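Conserved hypothetical protein (Bacteroides thetaiotaomicron, PDB 2FB6) is of unknown function but folds as a three-layered alpha/beta/alpha protein with a five-stranded parallel sheet, a fold that probably relates it to the DsrE-like proteins. Local coordinates at residues Glu106-Lys109 against Lys113-Ser116; Asp8-Leu13 against Ala27-Asn32; Trp14-Asp17 against Thr21-Asn24; Asp79-Phe84 against Ile95-Met100; Ala49-Val54 against Phe84-Ile89. All coordinates share one frame; numbering follows the deposited sequence. Where two conformers were deposited one is given.

Interaction 1. Residues Glu106-Lys109 against Lys113-Ser116; sequences EYLK and KILS
I114 carries the strand's half of this contact, with L108 and Y107 of helix 101-109 opposite it. The backbone of K113 is hydrogen-bonded to T11 of the neighbouring parallel strand 9-14, while its side chain sets off away from the helix. The next residue, I114, turns toward the helix instead. Its CG1 lies anti to the carbonyl carbon (chi1 -61°) and the chain then runs on extended (chi2 170°), which carries CD1 out as the single atom that does the touching. CD1 comes 3.7 Å from L108 CD2 and 4.0 Å from L108 CG, the two side chains crossing at about a right angle, and lies 4.2 Å from Y107 CB. A beta-branched isoleucine suits an extended strand and still sends a long arm to the helix. Helix 101-109 is the connection between strands 96-98 and 113-116, which form the two outer edges of the five-stranded parallel sheet. Y107 meets I114 through its CB alone; its ring leads away over the sheet, touching N43 and I45, and its OH is hydrogen-bonded to E75 OE2. One residue beyond I114, the backbone of L115 is hydrogen-bonded to both T11 and L13, which hold the strand alongside strand 9-14.

Interaction 2. Residues Asp8-Leu13 against Ala27-Asn32; sequences DKLTIL and AMYALN
The carbonyl oxygen of selenomethionine M28, on the helical turn whose Y29 and A30 pack against L10 and I12, is held by two donors from one residue: M28 O takes the backbone N32 N at 3.1 Å and the side-chain N32 ND2 at 2.9 Å. They arrive from opposite faces of the carbonyl plane, and the ND2 bond is fairly straight, with 160° at its hydrogen. An asparagine so placed folds its amide back onto its own helix. Toward the sheet the contact is apolar. L10 has CG anti to its backbone nitrogen (chi1 178°), which extends CD2 to within 3.6 Å of Y29 CE2; the leucine and the ring cross obliquely. Strand 9-14 and helix 19-36 are the first two elements of a beta-alpha-beta unit completed by strand 41-46, and this is where the helix settles on its own strand. Two residues on, I12 CD1 stands 4.2 Å from A30 CB, and the small alanine lets the helix backbone come near the sheet. Y29 combines two roles: its ring carbons pack on L10, while its OH, at the far end, is hydrogen-bonded to W39 NE1 in the loop before strand 41-46. W39 also touches L10.

Interaction 3. Residues Trp14-Asp17 against Thr21-Asn24; sequences WTTD and TVFN
W14 and T16 face T21 and V22 across a short turn of chain: residues 14-17 leave strand 9-14 as an irregular loop, with W14 still extended and T15 bent, while residues 21-24 are already helical. Their helix widens into a pi-type turn at 22-24. The loop is drawn together by its own indole: W14 NE1 donates to T16 O over 2.9 Å. The bond is bent at the hydrogen (135°), yet the donor lies in the carbonyl plane, with the acceptor tilted 16° from the ring plane. This gives the buried indole nitrogen a partner and helps hold the ring's rotation. V22 then packs on the tryptophan with both branches, the two side chains crossing at about a right angle. CG1, anti to the backbone nitrogen, is 3.5 Å from W14 CZ2, while CG2 comes 3.5 Å from W14 NE1. The forked valine thus touches both rings of the indole. CG2 of V22 also lies 4.1 Å from T16 CG2. That methyl of T16 is 4.4 Å from T21 CG2 as well, so each threonine offers its methyl to the contact; T16 OG1 turns elsewhere, bonding to N18 N. Further round the tryptophan, V60 and I64 of helix 58-70 add apolar cover. The contact closes the first beta-to-alpha junction, at the carboxyl-terminal edge of the parallel sheet, the edge on which alpha/beta proteins commonly place their binding loops.

Interaction 4. Residues Asp79-Phe84 against Ile95-Met100; sequences DCCENF and ITVRYM
D79 and Y99 each hold CG anti to the carbonyl carbon (chi1 -75° and -68°), a choice that swings the aspartate off the side of its helix and the tyrosine ring across to meet it. The carboxylate plane stands 45° from the ring, and OD2 comes 3.4 Å from Y99 CD1 in an oblique approach. One helical turn on, E82 takes a similar first torsion and then extends, so that its OE1 and OE2 both lie 3.6 Å from Y99 OH at the ring's far end, a near approach and not a hydrogen bond. Its carboxylate is nearly perpendicular to the ring; its better partner is Q78 NE2, which bonds to OE2. Tyrosine suits this exposed place, its carbons lying beside D79 while its hydroxyl lies by the E82 carboxylate. Deeper in, C81 SG meets V97 CG2 at 4.1 Å, an apolar contact that seats helix 78-84 on edge strand 96-98. The C81 side chain also touches A76 and A87, so a small, polarisable side chain fits well between strand and helices. A water also bridges the two segments: it accepts from D79 N at 3.2 Å and from M100 N at 3.0 Å, and donates to D79 OD2 at 2.8 Å. Chemically, this one water satisfies the backbone N-H of D79 and that of M100, and ties the carboxylate oxygen OD2 to both.

Interaction 5. Residues Ala49-Val54 against Phe84-Ile89; sequences ASVKLV and FGVASI
In one of its two modelled conformers K52 lies over one face of the F84 ring, while V51 meets the ring's edge, so that two successive residues of helix 49-56 hold the phenylalanine from different directions. Helix 78-84 ends in a Schellman motif: G85, with its positive phi of 71°, is the C-prime residue, G85 N reaches E82 O, and V86 N bonds to C81 O. Glycine suits the C-prime place because a positive phi is easiest for a residue without a side chain. V86 then stands at the N-cap position of helix 87-92, and the chain passes from one helix to the next in a tight turn. Against F84, K52 in this conformer crosses at about a right angle, its chain extended beyond CG so that its methylenes span the ring. CG comes 3.4 Å from F84 CD2, and CE sits almost over the centre, 3.5 Å from the F84 centroid and 12° off the normal, as a CH-pi contact. The ammonium adds a cation-pi interaction that holds for this conformer alone, with K52 NZ 4.6 Å from the F84 centroid and 23° off its normal. Lysine suits the place, its aliphatic length covering a partly exposed ring. V51 comes near the ring plane, CG1 being 3.8 Å from F84 CD2. That branch also serves the turn's other side chain: V86 CG2, placed between its backbone nitrogen and carbonyl carbon, is 3.9 Å from V51 CG1.

All five contacts belong to one alpha/beta domain around a parallel sheet of strand order 4-3-2-1-5. Interactions 2 and 3 come first along the chain, 3 nested within 2, both on helix 19-36 with centres about 12 Å apart. Across the chain's centre from interaction 2, interactions 4 and 5 share F84, interleave along the sequence and sit about 8 Å apart. Interaction 1 comes last, about 13 Å from interaction 2 and joined to it by backbone bonds between strands 113-116 and 9-14. S50 ties interaction 5 to interaction 3, and Y107 packs against R98 and M100 of interaction 4. Helices are thus held to both edge strands, 96-98 and 113-116, and to inner strand 9-14.

Interaction 1. Residues Glu106-Lys109 against Lys113-Ser116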
# COMPACT_ATOMS: atom_id res chain seq x y z
N GLU A 106 -2.16 13.87 -6.67
CA GLU A 106 -3.61 13.93 -6.73
C GLU A 106 -4.25 13.56 -5.40
O GLU A 106 -5.19 14.21 -4.94
CB GLU A 106 -4.14 13.06 -7.86
CG GLU A 106 -3.80 13.62 -9.24
CD GLU A 106 -4.60 14.86 -9.57
OE1 GLU A 106 -5.86 14.78 -9.56
OE2 GLU A 106 -3.99 15.92 -9.84
N TYR A 107 -3.73 12.51 -4.76
CA TYR A 107 -4.29 12.09 -3.47
C TYR A 107 -4.19 13.22 -2.46
O TYR A 107 -5.14 13.50 -1.72
CB TYR A 107 -3.57 10.85 -2.90
CG TYR A 107 -3.56 9.62 -3.80
CD1 TYR A 107 -4.62 9.35 -4.69
CD2 TYR A 107 -2.52 8.71 -3.72
CE1 TYR A 107 -4.59 8.21 -5.51
CE2 TYR A 107 -2.50 7.57 -4.52
CZ TYR A 107 -3.54 7.32 -5.40
OH TYR A 107 -3.54 6.18 -6.19
N LEU A 108 -3.05 13.88 -2.43
CA LEU A 108 -2.85 14.99 -1.49
C LEU A 108 -3.76 16.17 -1.84
O LEU A 108 -4.40 16.75 -0.96
CB LEU A 108 -1.38 15.42 -1.50
CG LEU A 108 -0.44 14.46 -0.78
CD1 LEU A 108 1.00 14.61 -1.26
CD2 LEU A 108 -0.53 14.64 0.75
N LYS A 109 -3.82 16.51 -3.13
CA LYS A 109 -4.64 17.66 -3.60
C LYS A 109 -6.12 17.45 -3.32
O LYS A 109 -6.85 18.41 -3.07
CB LYS A 109 -4.45 17.89 -5.09
CG LYS A 109 -3.01 18.19 -5.48
CD LYS A 109 -2.79 19.63 -5.75
CE LYS A 109 -1.38 19.91 -6.21
NZ LYS A 109 -1.13 21.37 -6.28
N LYS A 113 -7.33 11.19 3.26
CA LYS A 113 -6.81 10.82 4.56
C LYS A 113 -5.66 9.86 4.30
O LYS A 113 -5.86 8.78 3.75
CB LYS A 113 -7.90 10.21 5.42
CG LYS A 113 -9.03 11.20 5.63
CD LYS A 113 -10.20 10.60 6.35
CE LYS A 113 -11.34 11.61 6.33
NZ LYS A 113 -11.96 11.70 4.97
N ILE A 114 -4.46 10.30 4.67
CA ILE A 114 -3.22 9.58 4.38
C ILE A 114 -2.42 9.39 5.66
O ILE A 114 -2.01 10.36 6.29
CB ILE A 114 -2.31 10.34 3.35
CG1 ILE A 114 -3.02 10.50 2.00
CG2 ILE A 114 -0.94 9.64 3.18
CD1 ILE A 114 -2.31 11.45 1.01
N LEU A 115 -2.22 8.13 6.04
CA LEU A 115 -1.29 7.82 7.11
C LEU A 115 0.05 7.56 6.45
O LEU A 115 0.17 6.66 5.61
CB LEU A 115 -1.73 6.55 7.85
CG LEU A 115 -3.00 6.63 8.70
CD1 LEU A 115 -3.27 5.25 9.26
CD2 LEU A 115 -2.86 7.68 9.82
N SER A 116 1.04 8.36 6.82
CA SER A 116 2.37 8.18 6.27
C SER A 116 3.21 7.39 7.27
O SER A 116 3.59 7.90 8.32
CB SER A 116 3.03 9.51 5.88
OG SER A 116 2.86 10.50 6.87

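Interaction 2. Residues Asp8-Leu13 against Ala27-Asn32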
# COMPACT_ATOMS: atom_id res chain seq x y z
N ASP A 8 -14.95 7.77 2.94
CA ASP A 8 -14.93 6.30 2.85
C ASP A 8 -13.62 5.65 2.40
O ASP A 8 -13.57 4.43 2.28
CB ASP A 8 -16.07 5.82 1.95
CG ASP A 8 -17.43 5.96 2.62
OD1 ASP A 8 -17.56 5.65 3.81
OD2 ASP A 8 -18.36 6.42 1.93
N LYS A 9 -12.59 6.46 2.15
CA LYS A 9 -11.29 5.95 1.69
C LYS A 9 -10.16 6.31 2.63
O LYS A 9 -10.02 7.47 3.06
CB LYS A 9 -10.95 6.47 0.28
CG LYS A 9 -9.65 5.91 -0.30
CD LYS A 9 -9.32 6.48 -1.66
CE LYS A 9 -8.07 5.85 -2.25
NZ LYS A 9 -7.63 6.62 -3.46
N LEU A 10 -9.33 5.32 2.92
CA LEU A 10 -8.06 5.56 3.62
C LEU A 10 -6.90 5.22 2.71
O LEU A 10 -6.91 4.19 2.06
CB LEU A 10 -7.96 4.67 4.87
CG LEU A 10 -6.66 4.78 5.69
CD1 LEU A 10 -6.46 6.19 6.24
CD2 LEU A 10 -6.65 3.71 6.78
N THR A 11 -5.89 6.09 2.69
CA THR A 11 -4.64 5.82 1.98
C THR A 11 -3.51 5.68 3.00
O THR A 11 -3.42 6.45 3.96
CB THR A 11 -4.36 6.92 0.97
OG1 THR A 11 -5.35 6.80 -0.06
CG2 THR A 11 -2.97 6.76 0.34
N ILE A 12 -2.68 4.66 2.80
CA ILE A 12 -1.50 4.53 3.63
C ILE A 12 -0.29 4.66 2.72
O ILE A 12 -0.16 3.90 1.77
CB ILE A 12 -1.46 3.17 4.37
CG1 ILE A 12 -2.68 3.05 5.31
CG2 ILE A 12 -0.14 3.02 5.15
CD1 ILE A 12 -2.90 1.64 5.86
N LEU A 13 0.57 5.64 3.01
CA LEU A 13 1.86 5.72 2.35
C LEU A 13 2.85 4.90 3.17
O LEU A 13 3.25 5.30 4.27
CB LEU A 13 2.31 7.18 2.25
CG LEU A 13 3.68 7.46 1.63
CD1 LEU A 13 3.82 6.92 0.21
CD2 LEU A 13 3.96 8.95 1.67
N ALA A 27 -0.43 -3.67 8.65
CA ALA A 27 -1.23 -4.76 8.07
C ALA A 27 -2.44 -5.09 8.93
O ALA A 27 -3.54 -5.31 8.41
CB ALA A 27 -0.38 -6.00 7.83
N MSE A 28 -2.26 -5.10 10.24
CA MSE A 28 -3.37 -5.43 11.12
C MSE A 28 -4.51 -4.42 11.01
O MSE A 28 -5.69 -4.79 10.91
CB MSE A 28 -2.91 -5.55 12.56
CG MSE A 28 -4.00 -6.09 13.42
SE MSE A 28 -3.32 -6.28 15.18
CE MSE A 28 -3.50 -4.40 15.79
N TYR A 29 -4.17 -3.13 10.99
CA TYR A 29 -5.24 -2.13 10.89
C TYR A 29 -5.89 -2.16 9.50
O TYR A 29 -7.11 -2.08 9.38
CB TYR A 29 -4.71 -0.75 11.22
CG TYR A 29 -5.79 0.31 11.14
CD1 TYR A 29 -6.91 0.27 11.99
CD2 TYR A 29 -5.70 1.36 10.22
CE1 TYR A 29 -7.91 1.26 11.93
CE2 TYR A 29 -6.69 2.33 10.15
CZ TYR A 29 -7.79 2.28 10.99
OH TYR A 29 -8.76 3.26 10.87
N ALA A 30 -5.08 -2.31 8.46
CA ALA A 30 -5.63 -2.28 7.11
C ALA A 30 -6.56 -3.48 6.88
O ALA A 30 -7.71 -3.34 6.38
CB ALA A 30 -4.51 -2.25 6.08
N LEU A 31 -6.10 -4.67 7.28
CA LEU A 31 -6.90 -5.88 7.09
C LEU A 31 -8.20 -5.85 7.86
O LEU A 31 -9.28 -6.16 7.32
CB LEU A 31 -6.10 -7.14 7.45
CG LEU A 31 -5.16 -7.62 6.37
CD1 LEU A 31 -4.11 -8.55 6.96
CD2 LEU A 31 -5.99 -8.33 5.28
N ASN A 32 -8.12 -5.47 9.13
CA ASN A 32 -9.32 -5.43 9.96
C ASN A 32 -10.28 -4.35 9.47
O ASN A 32 -11.50 -4.57 9.42
CB ASN A 32 -8.97 -5.23 11.43
CG ASN A 32 -8.62 -6.54 12.10
OD1 ASN A 32 -9.49 -7.20 12.67
ND2 ASN A 32 -7.35 -6.95 12.02

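Interaction 3. Residues Trp14-Asp17 against Thr21-Asn24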
# COMPACT_ATOMS: atom_id res chain seq x y z
N TRP A 14 3.19 3.72 2.66
CA TRP A 14 4.02 2.78 3.39
C TRP A 14 5.47 2.93 2.92
O TRP A 14 5.83 2.50 1.82
CB TRP A 14 3.47 1.37 3.13
CG TRP A 14 4.29 0.24 3.65
CD1 TRP A 14 5.41 0.31 4.44
CD2 TRP A 14 4.02 -1.15 3.45
NE1 TRP A 14 5.88 -0.97 4.70
CE2 TRP A 14 5.04 -1.88 4.11
CE3 TRP A 14 3.01 -1.85 2.78
CZ2 TRP A 14 5.08 -3.28 4.11
CZ3 TRP A 14 3.06 -3.26 2.76
CH2 TRP A 14 4.09 -3.95 3.42
N THR A 15 6.28 3.57 3.75
CA THR A 15 7.71 3.75 3.45
C THR A 15 8.59 2.88 4.33
O THR A 15 9.72 2.56 3.95
CB THR A 15 8.18 5.22 3.62
OG1 THR A 15 8.23 5.57 5.00
CG2 THR A 15 7.28 6.20 2.86
N THR A 16 8.10 2.53 5.51
CA THR A 16 8.97 1.89 6.52
C THR A 16 9.34 0.45 6.17
O THR A 16 8.55 -0.28 5.55
CB THR A 16 8.34 1.93 7.93
OG1 THR A 16 9.31 1.46 8.88
CG2 THR A 16 7.06 1.07 8.02
N ASP A 17 10.54 0.04 6.59
CA ASP A 17 10.88 -1.37 6.54
C ASP A 17 10.98 -1.97 7.94
O ASP A 17 11.54 -3.05 8.11
CB ASP A 17 12.16 -1.63 5.72
CG ASP A 17 13.39 -0.94 6.28
OD1 ASP A 17 13.32 -0.34 7.38
OD2 ASP A 17 14.45 -1.05 5.62
N THR A 21 6.40 -2.68 12.97
CA THR A 21 5.35 -1.74 12.59
C THR A 21 4.52 -2.26 11.40
O THR A 21 3.29 -2.11 11.39
CB THR A 21 5.92 -0.35 12.36
OG1 THR A 21 6.38 0.13 13.63
CG2 THR A 21 4.88 0.61 11.76
N VAL A 22 5.18 -2.89 10.43
CA VAL A 22 4.45 -3.45 9.29
C VAL A 22 3.42 -4.48 9.74
O VAL A 22 2.27 -4.40 9.32
CB VAL A 22 5.41 -4.07 8.25
CG1 VAL A 22 4.66 -4.94 7.21
CG2 VAL A 22 6.19 -2.96 7.55
N PHE A 23 3.81 -5.43 10.58
CA PHE A 23 2.90 -6.50 10.91
C PHE A 23 1.85 -6.00 11.90
O PHE A 23 0.63 -6.17 11.69
CB PHE A 23 3.65 -7.71 11.44
CG PHE A 23 4.53 -8.41 10.42
CD1 PHE A 23 3.98 -8.94 9.25
CD2 PHE A 23 5.88 -8.57 10.65
CE1 PHE A 23 4.79 -9.61 8.32
CE2 PHE A 23 6.70 -9.23 9.72
CZ PHE A 23 6.14 -9.74 8.56
N ASN A 24 2.32 -5.34 12.95
CA ASN A 24 1.47 -5.06 14.11
C ASN A 24 0.65 -3.79 14.06
O ASN A 24 -0.29 -3.61 14.85
CB ASN A 24 2.31 -5.08 15.37
CG ASN A 24 2.91 -6.43 15.63
OD1 ASN A 24 2.25 -7.32 16.15
ND2 ASN A 24 4.18 -6.60 15.26

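Interaction 4. Residues Asp79-Phe84 against Ile95-Met100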
# COMPACT_ATOMS: atom_id res chain seq x y z
N ASP A 79 9.55 3.84 -10.20
CA ASP A 79 10.95 4.27 -10.11
C ASP A 79 11.69 3.44 -9.06
O ASP A 79 12.79 2.93 -9.31
CB ASP A 79 11.04 5.74 -9.76
CG ASP A 79 10.71 6.64 -10.93
OD1 ASP A 79 11.57 6.77 -11.84
OD2 ASP A 79 9.61 7.24 -10.94
N CYS A 80 11.09 3.29 -7.87
CA CYS A 80 11.71 2.44 -6.84
C CYS A 80 11.89 1.01 -7.29
O CYS A 80 12.96 0.43 -7.09
CB CYS A 80 10.86 2.41 -5.57
SG CYS A 80 11.08 3.86 -4.57
N CYS A 81 10.84 0.42 -7.87
CA CYS A 81 10.93 -0.95 -8.35
C CYS A 81 12.04 -1.11 -9.37
O CYS A 81 12.80 -2.10 -9.34
CB CYS A 81 9.60 -1.40 -8.95
SG CYS A 81 8.30 -1.54 -7.69
N GLU A 82 12.17 -0.13 -10.27
CA GLU A 82 13.21 -0.21 -11.30
C GLU A 82 14.59 0.05 -10.71
O GLU A 82 15.55 -0.63 -11.07
CB GLU A 82 12.89 0.73 -12.47
CG GLU A 82 11.67 0.24 -13.23
CD GLU A 82 11.33 1.09 -14.43
OE1 GLU A 82 12.03 2.10 -14.65
OE2 GLU A 82 10.37 0.77 -15.15
N ASN A 83 14.69 1.01 -9.79
CA ASN A 83 15.99 1.29 -9.17
C ASN A 83 16.52 0.16 -8.29
O ASN A 83 17.74 -0.08 -8.22
CB ASN A 83 15.96 2.60 -8.42
CG ASN A 83 15.90 3.78 -9.36
OD1 ASN A 83 16.38 3.69 -10.50
ND2 ASN A 83 15.31 4.87 -8.90
N PHE A 84 15.60 -0.52 -7.61
CA PHE A 84 15.95 -1.65 -6.76
C PHE A 84 15.99 -2.97 -7.55
O PHE A 84 16.39 -4.00 -6.99
CB PHE A 84 14.98 -1.76 -5.58
CG PHE A 84 14.90 -0.52 -4.71
CD1 PHE A 84 15.90 0.46 -4.74
CD2 PHE A 84 13.82 -0.33 -3.85
CE1 PHE A 84 15.81 1.61 -3.93
CE2 PHE A 84 13.72 0.80 -3.03
CZ PHE A 84 14.72 1.78 -3.07
N ILE A 95 0.71 -6.63 -7.06
CA ILE A 95 0.81 -5.19 -6.78
C ILE A 95 0.89 -4.43 -8.11
O ILE A 95 1.58 -4.86 -9.04
CB ILE A 95 2.04 -4.91 -5.89
CG1 ILE A 95 1.86 -5.56 -4.51
CG2 ILE A 95 2.30 -3.43 -5.74
CD1 ILE A 95 3.18 -5.73 -3.74
N THR A 96 0.18 -3.30 -8.17
CA THR A 96 0.22 -2.43 -9.35
C THR A 96 1.50 -1.62 -9.32
O THR A 96 1.77 -0.91 -8.37
CB THR A 96 -0.99 -1.47 -9.40
OG1 THR A 96 -2.19 -2.24 -9.51
CG2 THR A 96 -0.89 -0.50 -10.60
N VAL A 97 2.30 -1.72 -10.37
CA VAL A 97 3.51 -0.93 -10.45
C VAL A 97 3.29 0.18 -11.46
O VAL A 97 2.94 -0.08 -12.61
CB VAL A 97 4.72 -1.81 -10.87
CG1 VAL A 97 5.96 -0.99 -11.13
CG2 VAL A 97 5.00 -2.87 -9.81
N ARG A 98 3.43 1.43 -11.00
CA ARG A 98 3.26 2.57 -11.89
C ARG A 98 4.02 3.77 -11.38
O ARG A 98 4.44 3.81 -10.21
CB ARG A 98 1.77 2.89 -12.06
CG ARG A 98 1.10 3.45 -10.86
CD ARG A 98 -0.27 3.96 -11.30
NE ARG A 98 -1.08 4.32 -10.17
CZ ARG A 98 -2.18 5.07 -10.23
NH1 ARG A 98 -2.60 5.58 -11.39
NH2 ARG A 98 -2.84 5.33 -9.13
N TYR A 99 4.22 4.76 -12.25
CA TYR A 99 4.89 5.99 -11.82
C TYR A 99 3.98 6.74 -10.85
O TYR A 99 2.82 6.98 -11.17
CB TYR A 99 5.31 6.83 -13.04
CG TYR A 99 6.40 6.13 -13.83
CD1 TYR A 99 7.61 5.79 -13.23
CD2 TYR A 99 6.21 5.81 -15.17
CE1 TYR A 99 8.62 5.12 -13.95
CE2 TYR A 99 7.22 5.16 -15.91
CZ TYR A 99 8.41 4.82 -15.27
OH TYR A 99 9.43 4.17 -15.95
N MSE A 100 4.50 7.03 -9.66
CA MSE A 100 3.64 7.41 -8.53
C MSE A 100 3.56 8.91 -8.24
O MSE A 100 2.82 9.32 -7.34
CB MSE A 100 4.08 6.67 -7.25
CG MSE A 100 3.53 5.28 -7.12
SE MSE A 100 1.58 5.27 -7.08
CE MSE A 100 1.19 6.52 -5.69
O HOH W 1 7.35 6.14 -9.64

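Interaction 5. Residues Ala49-Val54 against Phe84-Ile89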
# COMPACT_ATOMS: atom_id res chain seq x y z
N ALA A 49 11.93 2.44 1.52
CA ALA A 49 12.59 1.24 2.05
C ALA A 49 11.67 0.01 2.01
O ALA A 49 12.10 -1.13 1.80
CB ALA A 49 13.10 1.51 3.47
N SER A 50 10.37 0.26 2.15
CA SER A 50 9.37 -0.79 2.08
C SER A 50 9.37 -1.63 0.81
O SER A 50 9.02 -2.80 0.84
CB SER A 50 7.99 -0.17 2.24
OG SER A 50 7.78 0.78 1.21
N VAL A 51 9.76 -1.02 -0.31
CA VAL A 51 9.74 -1.73 -1.58
C VAL A 51 10.75 -2.89 -1.56
O VAL A 51 10.44 -4.00 -1.99
CB VAL A 51 10.02 -0.77 -2.77
CG1 VAL A 51 10.23 -1.56 -4.06
CG2 VAL A 51 8.84 0.18 -2.95
N LYS A 52 11.93 -2.62 -0.99
CA LYS A 52 12.95 -3.65 -0.82
C LYS A 52 12.47 -4.72 0.15
O LYS A 52 12.69 -5.91 -0.08
CB LYS A 52 14.27 -3.06 -0.33
CG LYS A 52 15.06 -2.35 -1.40
CD LYS A 52 16.45 -1.97 -0.89
CE LYS A 52 17.13 -1.00 -1.83
NZ LYS A 52 18.41 -0.48 -1.26
N LEU A 53 11.81 -4.31 1.23
CA LEU A 53 11.30 -5.27 2.20
C LEU A 53 10.30 -6.25 1.57
O LEU A 53 10.39 -7.47 1.74
CB LEU A 53 10.66 -4.56 3.40
CG LEU A 53 10.01 -5.49 4.42
CD1 LEU A 53 11.08 -6.33 5.14
CD2 LEU A 53 9.16 -4.66 5.39
N VAL A 54 9.31 -5.71 0.86
CA VAL A 54 8.29 -6.55 0.24
C VAL A 54 8.92 -7.49 -0.78
O VAL A 54 8.54 -8.66 -0.87
CB VAL A 54 7.18 -5.69 -0.40
CG1 VAL A 54 6.25 -6.54 -1.22
CG2 VAL A 54 6.39 -4.96 0.69
N PHE A 84 15.60 -0.52 -7.61
CA PHE A 84 15.95 -1.65 -6.76
C PHE A 84 15.99 -2.97 -7.55
O PHE A 84 16.39 -4.00 -6.99
CB PHE A 84 14.98 -1.76 -5.58
CG PHE A 84 14.90 -0.52 -4.71
CD1 PHE A 84 15.90 0.46 -4.74
CD2 PHE A 84 13.82 -0.33 -3.85
CE1 PHE A 84 15.81 1.61 -3.93
CE2 PHE A 84 13.72 0.80 -3.03
CZ PHE A 84 14.72 1.78 -3.07
N GLY A 85 15.53 -2.96 -8.80
CA GLY A 85 15.54 -4.15 -9.67
C GLY A 85 14.54 -5.25 -9.29
O GLY A 85 14.83 -6.45 -9.43
N VAL A 86 13.36 -4.83 -8.84
CA VAL A 86 12.37 -5.77 -8.32
C VAL A 86 10.97 -5.65 -8.94
O VAL A 86 10.01 -6.21 -8.43
CB VAL A 86 12.24 -5.65 -6.78
CG1 VAL A 86 13.56 -6.00 -6.11
CG2 VAL A 86 11.77 -4.25 -6.35
N ALA A 87 10.85 -4.92 -10.05
CA ALA A 87 9.53 -4.74 -10.65
C ALA A 87 8.82 -6.06 -10.95
O ALA A 87 7.62 -6.18 -10.72
CB ALA A 87 9.59 -3.86 -11.89
N SER A 88 9.54 -7.06 -11.46
CA SER A 88 8.94 -8.35 -11.79
C SER A 88 8.40 -9.03 -10.53
O SER A 88 7.29 -9.56 -10.53
CB SER A 88 9.94 -9.26 -12.52
OG SER A 88 11.04 -9.61 -11.67
N ILE A 89 9.19 -9.00 -9.45
CA ILE A 89 8.79 -9.61 -8.18
C ILE A 89 7.51 -8.94 -7.66
O ILE A 89 6.55 -9.60 -7.27
CB ILE A 89 9.93 -9.50 -7.13
CG1 ILE A 89 11.14 -10.35 -7.55
CG2 ILE A 89 9.45 -9.95 -5.74
CD1 ILE A 89 12.40 -10.01 -6.76